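Long-range contacts in NDP-N-acetyl-D-galactosaminuronic acid dehydrogenase (Methanosarcina mazei Go1, PDB 3G79), which probably oxidises UDP-N-acetyl-D-mannosamine to the corresponding uronic acid with two molecules of NAD+, as a member of the UDP-glucose/GDP-mannose dehydrogenase family: residues 7-11 with 171-175; 45-51 with 90-96; 122-126 with 147-151; 360-366 with 422-427; 412-418 with 435-441. All coordinates share one frame; numbering follows the deposited sequence.

How the contacts relate
Contacts 1, 2 and 3 lie in the N-terminal, NAD-binding part of the chain, built round an eight-stranded mixed sheet; contacts 4 and 5 lie in the UDP-binding part, built round a parallel six-stranded sheet. Along the chain, contacts 2 and 3 follow one another inside the loop closed by contact 1, and contacts 4 and 5 come later, with alternating segments. Contact 2 pairs two strands at one margin of the first sheet, its centre about 21 Å from that of contact 3. The centres of contacts 4 and 5 are about 19 Å apart, those of contacts 1 and 5 about 70 Å, on opposite sides of the chain's centre, consistent with separate units for NAD and the UDP-sugar.

Contact 1 of 5, residues 7-11 with 171-175; sequences KLEKL and GEDFA
L8, on helix 7-15, packs against the loop 171-175 that leads into strand 175-178 of the Rossmann-type NAD-binding domain. E172 O lies 3.2 Å from L8 CB. The two methyl groups of L8 divide the rest: CD2 lies 3.8 Å from G171 CA and also packs on the methyl of A175, while CD1 sits 3.8 Å from F174 C. One turn on, L11 CD1 rests 3.5 Å from D173 O. K7 adds the charged part, its extended chain leaving the helix with CG anti to the backbone N (chi1 -172°) and carrying NZ out to a salt bridge with D173. L8 packs on A205 and S206 of helix 204-214 as well. In the second shell, K169 N binds D173 OD1 and the backbone of D173 bonds to G140. Replacing D173 by an alanine removes the carboxylate and is likely to leave K7 NZ without its mate across the contact and K169 N without its side-chain acceptor. G171 turns the loop at a positive phi of 93°, where a beta carbon would collide with the carbonyl O of the residue before. In the salt bridge, K7 NZ meets D173 OD2 at 3.0 Å on the syn side, 26° out of the carboxylate plane.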
# COMPACT_ATOMS: atom_id res chain seq x y z
N LYS A 7 -21.10 26.85 26.19
CA LYS A 7 -22.14 27.65 25.56
C LYS A 7 -22.86 26.92 24.42
O LYS A 7 -24.07 26.82 24.44
CB LYS A 7 -21.54 28.98 25.07
CG LYS A 7 -22.56 29.96 24.56
CD LYS A 7 -21.85 31.18 24.08
CE LYS A 7 -22.83 32.17 23.49
NZ LYS A 7 -22.10 33.34 22.94
N LEU A 8 -22.11 26.43 23.44
CA LEU A 8 -22.70 25.69 22.29
C LEU A 8 -23.52 24.46 22.72
O LEU A 8 -24.68 24.29 22.28
CB LEU A 8 -21.62 25.31 21.27
CG LEU A 8 -22.07 24.46 20.07
CD1 LEU A 8 -23.22 25.13 19.30
CD2 LEU A 8 -20.89 24.16 19.14
N GLU A 9 -22.93 23.63 23.58
CA GLU A 9 -23.57 22.46 24.16
C GLU A 9 -24.96 22.78 24.72
O GLU A 9 -25.90 22.00 24.54
CB GLU A 9 -22.67 21.83 25.24
CG GLU A 9 -21.40 21.14 24.72
CD GLU A 9 -20.32 20.93 25.81
OE1 GLU A 9 -20.45 21.49 26.93
OE2 GLU A 9 -19.34 20.19 25.53
N LYS A 10 -25.06 23.93 25.42
CA LYS A 10 -26.30 24.41 26.06
C LYS A 10 -27.36 24.78 25.02
O LYS A 10 -28.52 24.32 25.09
CB LYS A 10 -26.07 25.65 26.93
CG LYS A 10 -25.25 25.48 28.19
CD LYS A 10 -24.84 26.87 28.72
CE LYS A 10 -24.42 26.84 30.20
NZ LYS A 10 -23.42 25.78 30.51
N LEU A 11 -26.96 25.62 24.05
CA LEU A 11 -27.81 26.00 22.95
C LEU A 11 -28.31 24.79 22.25
O LEU A 11 -29.46 24.73 21.89
CB LEU A 11 -27.02 26.80 21.93
CG LEU A 11 -26.70 28.22 22.29
CD1 LEU A 11 -25.61 28.72 21.39
CD2 LEU A 11 -28.01 28.95 22.08
N GLY A 171 -18.63 27.31 17.02
CA GLY A 171 -18.12 26.46 18.09
C GLY A 171 -18.51 27.09 19.39
O GLY A 171 -18.14 26.61 20.47
N GLU A 172 -19.22 28.20 19.30
CA GLU A 172 -19.81 28.78 20.48
C GLU A 172 -21.26 29.00 20.16
O GLU A 172 -22.11 28.39 20.79
CB GLU A 172 -19.14 30.11 20.86
CG GLU A 172 -17.64 30.11 20.88
CD GLU A 172 -17.10 31.51 21.01
OE1 GLU A 172 -17.78 32.33 21.68
OE2 GLU A 172 -16.00 31.80 20.46
N ASP A 173 -21.55 29.83 19.16
CA ASP A 173 -22.94 30.15 18.80
C ASP A 173 -23.61 29.13 17.91
O ASP A 173 -24.79 28.90 18.01
CB ASP A 173 -23.03 31.54 18.16
CG ASP A 173 -22.59 32.64 19.11
OD1 ASP A 173 -21.70 33.45 18.74
OD2 ASP A 173 -23.12 32.69 20.23
N PHE A 174 -22.85 28.53 16.99
CA PHE A 174 -23.40 27.56 16.07
C PHE A 174 -22.39 26.44 15.87
O PHE A 174 -21.20 26.58 16.23
CB PHE A 174 -23.83 28.23 14.76
CG PHE A 174 -22.69 28.83 13.98
CD1 PHE A 174 -21.97 28.05 13.07
CD2 PHE A 174 -22.35 30.17 14.14
CE1 PHE A 174 -20.92 28.58 12.33
CE2 PHE A 174 -21.28 30.73 13.40
CZ PHE A 174 -20.56 29.91 12.49
N ALA A 175 -22.87 25.31 15.34
CA ALA A 175 -22.08 24.10 15.15
C ALA A 175 -21.67 23.97 13.67
O ALA A 175 -22.46 24.28 12.77
CB ALA A 175 -22.91 22.90 15.59

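Contact 2 of 5, residues 45-51 with 90-96; sequences KVLGFQR and FECTPDF
Parallel strands 45-49 and 90-93 form one margin of the Rossmann-type sheet, 90-93 being the outermost strand within the chain. Their short axes diverge by 26°. G48 bonds to strand 90-93 through both its N and its O: G48 N donates to E91 O at 2.9 Å, and G48 O accepts from T93 N at 2.9 Å. E91 N to V46 O and Q50 N to T93 O extend the pairing. F90, its CG anti to the backbone N (chi1 173°), swings its ring beside G48, with F90 CE1 3.9 Å from G48 N; a beta carbon on G48 would press tightly on that ring. On the same face, V46 packs on helix 30-39. On the other face, F49 lies alongside T93, with F49 CE1 3.7 Å from T93 CG2. Past the strand ends, F49 CD1 lies over one face of the F96 ring, offset to its rim, and F49 CB is 3.9 Å from F96 CE1. The two rings meet obliquely, planes at 32°. F96 also touches N132 and Y136 of helix 124-136. D95 O comes to the edge of the F49 ring, 3.3 Å from F49 CE1.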
# COMPACT_ATOMS: atom_id res chain seq x y z
N LYS A 45 -39.25 17.79 8.26
CA LYS A 45 -39.40 18.59 7.06
C LYS A 45 -38.05 19.10 6.65
O LYS A 45 -37.30 19.68 7.46
CB LYS A 45 -40.36 19.77 7.26
CG LYS A 45 -40.39 20.74 6.05
CD LYS A 45 -41.69 21.57 5.96
CE LYS A 45 -42.70 20.98 4.98
NZ LYS A 45 -42.15 20.99 3.60
N VAL A 46 -37.74 18.88 5.38
CA VAL A 46 -36.52 19.33 4.76
C VAL A 46 -36.86 20.38 3.71
O VAL A 46 -37.83 20.26 2.99
CB VAL A 46 -35.78 18.13 4.10
CG1 VAL A 46 -34.54 18.58 3.30
CG2 VAL A 46 -35.44 17.03 5.17
N LEU A 47 -36.04 21.42 3.65
CA LEU A 47 -36.13 22.43 2.62
C LEU A 47 -34.95 22.26 1.73
O LEU A 47 -33.82 22.08 2.21
CB LEU A 47 -36.09 23.82 3.24
CG LEU A 47 -37.24 24.22 4.19
CD1 LEU A 47 -36.93 25.54 4.82
CD2 LEU A 47 -38.61 24.28 3.52
N GLY A 48 -35.19 22.27 0.42
CA GLY A 48 -34.13 22.34 -0.57
C GLY A 48 -34.11 23.74 -1.19
O GLY A 48 -35.17 24.30 -1.60
N PHE A 49 -32.91 24.28 -1.30
CA PHE A 49 -32.75 25.65 -1.69
C PHE A 49 -32.25 25.78 -3.12
O PHE A 49 -31.17 25.26 -3.48
CB PHE A 49 -31.89 26.38 -0.66
CG PHE A 49 -32.61 26.56 0.65
CD1 PHE A 49 -33.52 27.61 0.81
CD2 PHE A 49 -32.45 25.63 1.69
CE1 PHE A 49 -34.23 27.75 1.97
CE2 PHE A 49 -33.16 25.76 2.85
CZ PHE A 49 -34.06 26.80 3.00
N GLN A 50 -33.09 26.45 -3.93
CA GLN A 50 -32.82 26.84 -5.33
C GLN A 50 -33.24 28.29 -5.72
O GLN A 50 -34.39 28.69 -5.54
CB GLN A 50 -33.54 25.89 -6.28
CG GLN A 50 -32.63 25.08 -7.16
CD GLN A 50 -31.77 25.91 -8.08
OE1 GLN A 50 -30.64 25.54 -8.39
NE2 GLN A 50 -32.28 27.04 -8.50
N ARG A 51 -32.32 29.06 -6.28
CA ARG A 51 -32.65 30.31 -7.01
C ARG A 51 -33.54 30.01 -8.24
O ARG A 51 -33.56 28.89 -8.73
CB ARG A 51 -31.33 30.93 -7.50
CG ARG A 51 -31.16 32.46 -7.40
CD ARG A 51 -30.33 32.98 -8.57
NE ARG A 51 -29.10 33.70 -8.19
CZ ARG A 51 -27.88 33.16 -8.11
NH1 ARG A 51 -27.67 31.87 -8.35
NH2 ARG A 51 -26.84 33.93 -7.79
N PHE A 90 -40.88 17.34 2.23
CA PHE A 90 -39.89 17.99 1.42
C PHE A 90 -40.52 19.04 0.52
O PHE A 90 -41.62 18.86 0.01
CB PHE A 90 -39.12 16.97 0.60
CG PHE A 90 -38.19 17.57 -0.39
CD1 PHE A 90 -36.98 18.14 0.01
CD2 PHE A 90 -38.51 17.61 -1.74
CE1 PHE A 90 -36.13 18.71 -0.90
CE2 PHE A 90 -37.62 18.18 -2.67
CZ PHE A 90 -36.44 18.73 -2.22
N GLU A 91 -39.81 20.14 0.35
CA GLU A 91 -40.26 21.27 -0.45
C GLU A 91 -39.02 22.00 -0.94
O GLU A 91 -38.05 22.15 -0.19
CB GLU A 91 -41.10 22.22 0.39
CG GLU A 91 -41.66 23.40 -0.38
CD GLU A 91 -42.18 24.51 0.52
OE1 GLU A 91 -42.48 25.62 -0.02
OE2 GLU A 91 -42.27 24.27 1.75
N CYS A 92 -39.05 22.42 -2.20
CA CYS A 92 -38.01 23.24 -2.78
C CYS A 92 -38.48 24.69 -2.81
O CYS A 92 -39.62 24.99 -3.21
CB CYS A 92 -37.69 22.73 -4.19
SG CYS A 92 -36.20 23.36 -4.98
N THR A 93 -37.62 25.58 -2.34
CA THR A 93 -37.93 27.01 -2.27
C THR A 93 -36.72 27.87 -2.65
O THR A 93 -35.58 27.48 -2.38
CB THR A 93 -38.49 27.43 -0.89
OG1 THR A 93 -38.97 28.78 -0.92
CG2 THR A 93 -37.42 27.26 0.22
N PRO A 94 -36.98 29.01 -3.36
CA PRO A 94 -36.02 30.07 -3.78
C PRO A 94 -35.72 31.05 -2.63
O PRO A 94 -34.89 31.96 -2.74
CB PRO A 94 -36.80 30.80 -4.88
CG PRO A 94 -38.28 30.65 -4.43
CD PRO A 94 -38.32 29.21 -3.99
N ASP A 95 -36.41 30.82 -1.52
CA ASP A 95 -36.41 31.72 -0.40
C ASP A 95 -35.43 31.31 0.73
O ASP A 95 -35.80 30.67 1.72
CB ASP A 95 -37.85 31.88 0.11
CG ASP A 95 -37.96 32.86 1.23
OD1 ASP A 95 -36.97 33.63 1.40
OD2 ASP A 95 -39.01 32.87 1.91
N PHE A 96 -34.19 31.76 0.57
CA PHE A 96 -33.08 31.45 1.47
C PHE A 96 -33.24 31.93 2.91
O PHE A 96 -32.59 31.37 3.85
CB PHE A 96 -31.84 32.03 0.89
CG PHE A 96 -31.31 31.26 -0.26
CD1 PHE A 96 -30.31 30.32 -0.06
CD2 PHE A 96 -31.80 31.48 -1.54
CE1 PHE A 96 -29.79 29.62 -1.14
CE2 PHE A 96 -31.28 30.76 -2.61
CZ PHE A 96 -30.29 29.83 -2.41

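Contact 3 of 5, residues 122-126 with 147-151; sequences DFSAL and STITP
With CG anti to the carbonyl carbon (chi1 -69°), F123 sends its ring across to the backbone of 147-151, and L126, three residues on from F123 and turned with CG anti to the backbone N (chi1 164°), directs both methyls at the same loop. The F123 ring presents its rim: CE1 lies 3.6 Å from T148 O, which sits near the ring plane, and CZ lies 4.3 Å from T150 CG2, also at the edge. I149 CG2 approaches the same ring obliquely, 4.2 Å from F123 CE1. L126 and I149 cross at about a right angle, L126 CD2 meeting I149 CG2 at 3.8 Å, so this one methyl of I149 serves both side chains. The other branch of L126 turns to S147, CD1 standing 3.6 Å from S147 OG. That hydroxyl is not left to an apolar partner, since it is hydrogen-bonded to I109 O. The contact joins the start of helix 124-136 to the loop after strand 142-145 in the Rossmann-type NAD-binding domain. F123 occupies the N-cap position, and just before it D122 forms an Asx turn, D122 OD1 accepting from S124 N at 3.1 Å. From the loop, T148 touches K235 and I149 touches E232, both of helix 228-258, while T150 reaches H300 of helix 293-305.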
# COMPACT_ATOMS: atom_id res chain seq x y z
N ASP A 122 -13.49 25.17 -8.78
CA ASP A 122 -14.20 26.46 -8.78
C ASP A 122 -15.27 26.40 -7.71
O ASP A 122 -16.33 25.82 -7.91
CB ASP A 122 -14.81 26.82 -10.14
CG ASP A 122 -15.66 28.10 -10.10
OD1 ASP A 122 -15.42 28.96 -9.21
OD2 ASP A 122 -16.56 28.25 -10.97
N PHE A 123 -14.96 27.03 -6.59
CA PHE A 123 -15.82 27.09 -5.43
C PHE A 123 -16.89 28.22 -5.44
O PHE A 123 -17.59 28.40 -4.43
CB PHE A 123 -14.94 27.26 -4.18
CG PHE A 123 -14.12 26.04 -3.84
CD1 PHE A 123 -14.70 24.77 -3.78
CD2 PHE A 123 -12.76 26.17 -3.53
CE1 PHE A 123 -13.94 23.64 -3.42
CE2 PHE A 123 -11.98 25.06 -3.18
CZ PHE A 123 -12.58 23.78 -3.12
N SER A 124 -17.04 28.95 -6.54
CA SER A 124 -17.81 30.19 -6.50
C SER A 124 -19.27 29.99 -6.08
O SER A 124 -19.76 30.66 -5.16
CB SER A 124 -17.61 31.09 -7.77
OG SER A 124 -18.36 30.68 -8.91
N ALA A 125 -19.96 29.06 -6.72
CA ALA A 125 -21.30 28.69 -6.29
C ALA A 125 -21.34 28.18 -4.83
O ALA A 125 -22.36 28.41 -4.12
CB ALA A 125 -21.90 27.64 -7.23
N LEU A 126 -20.27 27.51 -4.40
CA LEU A 126 -20.21 26.94 -3.03
C LEU A 126 -20.13 28.09 -2.08
O LEU A 126 -20.86 28.14 -1.09
CB LEU A 126 -18.97 26.05 -2.81
CG LEU A 126 -18.65 25.74 -1.35
CD1 LEU A 126 -19.83 24.95 -0.73
CD2 LEU A 126 -17.29 25.04 -1.14
N SER A 147 -19.96 19.43 0.24
CA SER A 147 -19.14 19.55 -1.00
C SER A 147 -17.67 19.15 -0.74
O SER A 147 -17.13 19.39 0.33
CB SER A 147 -19.18 20.97 -1.58
OG SER A 147 -20.51 21.51 -1.66
N THR A 148 -17.04 18.54 -1.73
CA THR A 148 -15.62 18.17 -1.65
C THR A 148 -14.75 19.43 -1.50
O THR A 148 -14.78 20.29 -2.36
CB THR A 148 -15.24 17.35 -2.91
OG1 THR A 148 -15.96 16.11 -2.93
CG2 THR A 148 -13.72 17.10 -2.98
N ILE A 149 -14.04 19.55 -0.39
CA ILE A 149 -13.22 20.75 -0.14
C ILE A 149 -11.78 20.37 0.11
O ILE A 149 -11.48 19.18 0.20
CB ILE A 149 -13.77 21.63 0.99
CG1 ILE A 149 -14.05 20.79 2.25
CG2 ILE A 149 -15.04 22.40 0.49
CD1 ILE A 149 -14.66 21.57 3.47
N THR A 150 -10.89 21.35 0.21
CA THR A 150 -9.46 21.08 0.42
C THR A 150 -9.09 21.26 1.85
O THR A 150 -9.65 22.13 2.52
CB THR A 150 -8.55 22.04 -0.37
OG1 THR A 150 -8.75 23.38 0.11
CG2 THR A 150 -8.89 21.99 -1.81
N PRO A 151 -8.10 20.51 2.33
CA PRO A 151 -7.80 20.70 3.73
C PRO A 151 -7.71 22.17 4.10
O PRO A 151 -6.97 22.91 3.45
CB PRO A 151 -6.44 20.02 3.88
CG PRO A 151 -6.56 18.84 2.94
CD PRO A 151 -7.32 19.39 1.75

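Contact 4 of 5, residues 360-366 with 422-427; sequences GWAFIKD and AGHSAY
A422 packs against A362 and G360 in the tight, buried part of this contact, while D366, K365 and S425 make its more open side. A422 CB lies 3.2 Å from A362 O, and within 422-427 the same methyl sits over the centre of the H424 ring, 3.6 Å above its plane. The imidazole edge is turned to the loop: D366 N donates to H424 ND1 at 2.7 Å, only 9° out of the ring plane, and I364 O lies near that plane beside CE1. The other ring nitrogen, NE2, is hydrogen-bonded to D393 OD1, so both nitrogens are engaged and the ring is held against rotation. G360 fits where a side chain would clash with A422 N. Both segments follow strands of the parallel sheet, 355-359 and 417-420, which are neighbours in the Rossmann-like UDP-binding domain; the contact therefore joins two loops at the C-terminal ends of adjacent strands. On the more open side, D366 holds CG anti to the carbonyl carbon (chi1 -66°), and its carboxylate grips S425 of the short helix 425-428 with both oxygens: S425 OG donates to the syn lone pair of D366 OD1 at 3.0 Å, and S425 N reaches D366 OD2 at 3.1 Å. Y395 OH also binds D366 OD2. Were D366 an alanine, S425 N and OG would probably lose both acceptors, leaving the serine hydroxyl to turn. K365 CG passes 3.3 Å from G423 O.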
# COMPACT_ATOMS: atom_id res chain seq x y z
N GLY A 360 -6.79 4.14 -27.65
CA GLY A 360 -7.19 4.48 -26.29
C GLY A 360 -6.84 5.89 -25.88
O GLY A 360 -5.65 6.25 -25.76
N TRP A 361 -7.89 6.68 -25.65
CA TRP A 361 -7.77 8.05 -25.19
C TRP A 361 -8.33 8.23 -23.78
O TRP A 361 -7.72 8.92 -22.97
CB TRP A 361 -8.46 8.98 -26.17
CG TRP A 361 -8.31 10.42 -25.83
CD1 TRP A 361 -9.24 11.21 -25.28
CD2 TRP A 361 -7.16 11.25 -26.04
NE1 TRP A 361 -8.77 12.49 -25.14
CE2 TRP A 361 -7.48 12.54 -25.61
CE3 TRP A 361 -5.89 11.03 -26.59
CZ2 TRP A 361 -6.59 13.60 -25.67
CZ3 TRP A 361 -5.01 12.07 -26.66
CH2 TRP A 361 -5.36 13.34 -26.21
N ALA A 362 -9.48 7.63 -23.45
CA ALA A 362 -9.88 7.54 -22.04
C ALA A 362 -8.85 6.70 -21.29
O ALA A 362 -8.01 6.07 -21.91
CB ALA A 362 -11.22 6.94 -21.91
N PHE A 363 -8.87 6.68 -19.96
CA PHE A 363 -7.83 5.89 -19.25
C PHE A 363 -8.37 4.73 -18.41
O PHE A 363 -7.57 3.93 -17.93
CB PHE A 363 -6.88 6.79 -18.44
CG PHE A 363 -7.60 7.72 -17.51
CD1 PHE A 363 -7.81 7.36 -16.18
CD2 PHE A 363 -8.09 8.94 -17.98
CE1 PHE A 363 -8.49 8.22 -15.31
CE2 PHE A 363 -8.80 9.81 -17.14
CZ PHE A 363 -9.00 9.46 -15.80
N ILE A 364 -9.70 4.63 -18.26
CA ILE A 364 -10.36 3.45 -17.64
C ILE A 364 -11.00 2.51 -18.66
O ILE A 364 -11.66 2.97 -19.57
CB ILE A 364 -11.46 3.79 -16.57
CG1 ILE A 364 -11.16 5.08 -15.79
CG2 ILE A 364 -11.65 2.61 -15.60
CD1 ILE A 364 -11.83 6.26 -16.40
N LYS A 365 -10.82 1.21 -18.44
CA LYS A 365 -11.36 0.16 -19.28
C LYS A 365 -12.80 0.45 -19.63
O LYS A 365 -13.67 0.22 -18.81
CB LYS A 365 -11.25 -1.19 -18.56
CG LYS A 365 -11.85 -2.39 -19.31
CD LYS A 365 -11.53 -3.69 -18.56
CE LYS A 365 -11.94 -4.96 -19.35
NZ LYS A 365 -11.47 -6.25 -18.68
N ASP A 366 -13.04 0.99 -20.82
CA ASP A 366 -14.39 1.26 -21.37
C ASP A 366 -15.12 2.50 -20.86
O ASP A 366 -16.34 2.51 -20.77
CB ASP A 366 -15.27 0.01 -21.29
CG ASP A 366 -14.76 -1.10 -22.20
OD1 ASP A 366 -14.80 -2.27 -21.78
OD2 ASP A 366 -14.31 -0.79 -23.33
N ALA A 422 -5.45 2.62 -23.16
CA ALA A 422 -6.62 2.33 -22.35
C ALA A 422 -6.83 0.85 -22.45
O ALA A 422 -6.60 0.27 -23.50
CB ALA A 422 -7.80 3.03 -22.88
N GLY A 423 -7.25 0.21 -21.37
CA GLY A 423 -7.58 -1.21 -21.44
C GLY A 423 -8.96 -1.58 -22.00
O GLY A 423 -9.49 -2.64 -21.66
N HIS A 424 -9.52 -0.74 -22.89
CA HIS A 424 -10.83 -1.02 -23.51
C HIS A 424 -10.94 -2.45 -23.99
O HIS A 424 -9.93 -3.07 -24.33
CB HIS A 424 -11.08 -0.09 -24.67
CG HIS A 424 -11.19 1.34 -24.26
ND1 HIS A 424 -11.68 1.72 -23.03
CD2 HIS A 424 -10.89 2.48 -24.92
CE1 HIS A 424 -11.65 3.03 -22.94
NE2 HIS A 424 -11.19 3.52 -24.08
N SER A 425 -12.16 -2.98 -24.02
CA SER A 425 -12.34 -4.39 -24.38
C SER A 425 -12.05 -4.64 -25.86
O SER A 425 -11.53 -5.72 -26.24
CB SER A 425 -13.73 -4.89 -23.97
OG SER A 425 -13.82 -5.05 -22.55
N ALA A 426 -12.36 -3.63 -26.69
CA ALA A 426 -12.03 -3.66 -28.11
C ALA A 426 -10.55 -4.02 -28.34
O ALA A 426 -10.20 -4.71 -29.32
CB ALA A 426 -12.36 -2.34 -28.76
N TYR A 427 -9.70 -3.57 -27.43
CA TYR A 427 -8.27 -3.79 -27.57
C TYR A 427 -7.86 -5.16 -27.08
O TYR A 427 -6.86 -5.71 -27.53
CB TYR A 427 -7.48 -2.66 -26.90
CG TYR A 427 -7.90 -1.27 -27.35
CD1 TYR A 427 -8.52 -1.06 -28.58
CD2 TYR A 427 -7.68 -0.17 -26.54
CE1 TYR A 427 -8.90 0.18 -28.98
CE2 TYR A 427 -8.04 1.09 -26.95
CZ TYR A 427 -8.66 1.26 -28.17
OH TYR A 427 -9.02 2.52 -28.57

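Contact 5 of 5, residues 412-418 with 435-441; sequences VRNADAI and AKKVSAK
V412, the last residue of helix 408-412, lays CG1 across V438 at about a right angle, 3.7 Å from V438 CG1. R413 follows with its CB 3.6 Å from the same V438 CG1, while its guanidinium turns back to E409. N414 sits in a type II turn from V412 to A415 and is held by its backbone at both ends: N414 N donates to V438 O at 3.1 Å, and N414 O accepts K441 NZ at 2.7 Å, from well above the carbonyl plane (59°). A bend at chi2 (42°) in the K441 chain helps bring NZ there. A415 O lies 3.5 Å from S439 CB and is also near K441 CE. D416 makes a long salt bridge with K441, D416 OD1 to K441 NZ 3.9 Å; its OD2 is bound by K355 N. I418, on strand 417-420, reaches CD1 to 3.9 Å from A435 CB. Helix 432-439 thus lies against the turn that feeds strand 417-420 and leads on to the adjacent parallel strand 445-448, the beta-alpha-beta crossover connection of a Rossmann-like fold.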
# COMPACT_ATOMS: atom_id res chain seq x y z
N VAL A 412 -5.60 2.39 -37.56
CA VAL A 412 -4.50 1.43 -37.61
C VAL A 412 -3.87 1.29 -39.00
O VAL A 412 -2.70 0.93 -39.10
CB VAL A 412 -4.93 0.07 -37.02
CG1 VAL A 412 -3.99 -1.06 -37.41
CG2 VAL A 412 -4.97 0.18 -35.57
N ARG A 413 -4.62 1.61 -40.05
CA ARG A 413 -4.08 1.39 -41.40
C ARG A 413 -2.81 2.19 -41.67
O ARG A 413 -2.74 3.37 -41.38
CB ARG A 413 -5.15 1.56 -42.50
CG ARG A 413 -5.27 2.91 -43.14
CD ARG A 413 -6.03 2.79 -44.44
NE ARG A 413 -6.74 4.03 -44.73
CZ ARG A 413 -8.04 4.24 -44.51
NH1 ARG A 413 -8.58 5.42 -44.81
NH2 ARG A 413 -8.80 3.28 -43.99
N ASN A 414 -1.80 1.48 -42.18
CA ASN A 414 -0.51 2.07 -42.52
C ASN A 414 0.35 2.53 -41.31
O ASN A 414 1.38 3.18 -41.49
CB ASN A 414 -0.69 3.18 -43.57
CG ASN A 414 -1.30 2.65 -44.86
OD1 ASN A 414 -1.04 1.50 -45.23
ND2 ASN A 414 -2.10 3.46 -45.54
N ALA A 415 -0.05 2.17 -40.10
CA ALA A 415 0.65 2.64 -38.91
C ALA A 415 1.95 1.89 -38.62
O ALA A 415 2.01 0.67 -38.68
CB ALA A 415 -0.27 2.60 -37.72
N ASP A 416 3.00 2.63 -38.30
CA ASP A 416 4.30 2.05 -37.92
C ASP A 416 4.26 1.45 -36.53
O ASP A 416 4.78 0.36 -36.33
CB ASP A 416 5.43 3.08 -38.05
CG ASP A 416 5.61 3.54 -39.49
OD1 ASP A 416 6.31 2.86 -40.25
OD2 ASP A 416 5.04 4.59 -39.86
N ALA A 417 3.64 2.15 -35.59
CA ALA A 417 3.50 1.67 -34.22
C ALA A 417 2.05 1.60 -33.79
O ALA A 417 1.29 2.51 -34.08
CB ALA A 417 4.26 2.56 -33.28
N ILE A 418 1.67 0.50 -33.12
CA ILE A 418 0.37 0.40 -32.50
C ILE A 418 0.58 0.43 -30.98
O ILE A 418 1.28 -0.43 -30.40
CB ILE A 418 -0.39 -0.87 -32.93
CG1 ILE A 418 -0.72 -0.84 -34.41
CG2 ILE A 418 -1.71 -1.03 -32.16
CD1 ILE A 418 -0.72 -2.20 -35.02
N ALA A 435 -4.30 -6.61 -37.27
CA ALA A 435 -3.47 -5.42 -37.07
C ALA A 435 -2.27 -5.46 -37.99
O ALA A 435 -1.84 -4.43 -38.51
CB ALA A 435 -3.03 -5.29 -35.61
N LYS A 436 -1.74 -6.66 -38.21
CA LYS A 436 -0.62 -6.84 -39.12
C LYS A 436 -1.01 -6.43 -40.52
O LYS A 436 -0.26 -5.74 -41.20
CB LYS A 436 -0.15 -8.28 -39.13
CG LYS A 436 1.35 -8.45 -39.44
CD LYS A 436 1.61 -8.66 -40.90
CE LYS A 436 3.12 -8.74 -41.19
NZ LYS A 436 3.75 -9.96 -40.58
N LYS A 437 -2.18 -6.86 -40.97
CA LYS A 437 -2.55 -6.57 -42.35
C LYS A 437 -3.04 -5.14 -42.52
O LYS A 437 -2.68 -4.49 -43.49
CB LYS A 437 -3.48 -7.65 -42.97
CG LYS A 437 -4.97 -7.63 -42.61
CD LYS A 437 -5.55 -9.08 -42.49
CE LYS A 437 -4.88 -10.09 -43.48
NZ LYS A 437 -4.61 -11.43 -42.85
N VAL A 438 -3.81 -4.63 -41.57
CA VAL A 438 -4.25 -3.27 -41.68
C VAL A 438 -3.07 -2.30 -41.56
O VAL A 438 -2.93 -1.41 -42.38
CB VAL A 438 -5.31 -2.99 -40.66
CG1 VAL A 438 -5.68 -1.54 -40.72
CG2 VAL A 438 -6.53 -3.83 -40.98
N SER A 439 -2.21 -2.50 -40.57
CA SER A 439 -1.00 -1.69 -40.49
C SER A 439 -0.20 -1.87 -41.78
O SER A 439 0.50 -0.96 -42.23
CB SER A 439 -0.14 -2.05 -39.26
OG SER A 439 0.63 -3.23 -39.45
N ALA A 440 -0.34 -3.05 -42.40
CA ALA A 440 0.58 -3.46 -43.47
C ALA A 440 1.94 -3.32 -42.76
O ALA A 440 1.96 -2.98 -41.58
CB ALA A 440 0.44 -2.56 -44.70
N LYS A 441 3.06 -3.63 -43.40
CA LYS A 441 4.36 -3.43 -42.73
C LYS A 441 5.39 -4.54 -42.78
O LYS A 441 6.50 -4.34 -43.30
CB LYS A 441 4.22 -2.93 -41.31
CG LYS A 441 4.60 -1.49 -41.14
CD LYS A 441 4.09 -0.59 -42.25
CE LYS A 441 3.55 0.65 -41.65
NZ LYS A 441 3.43 1.73 -42.61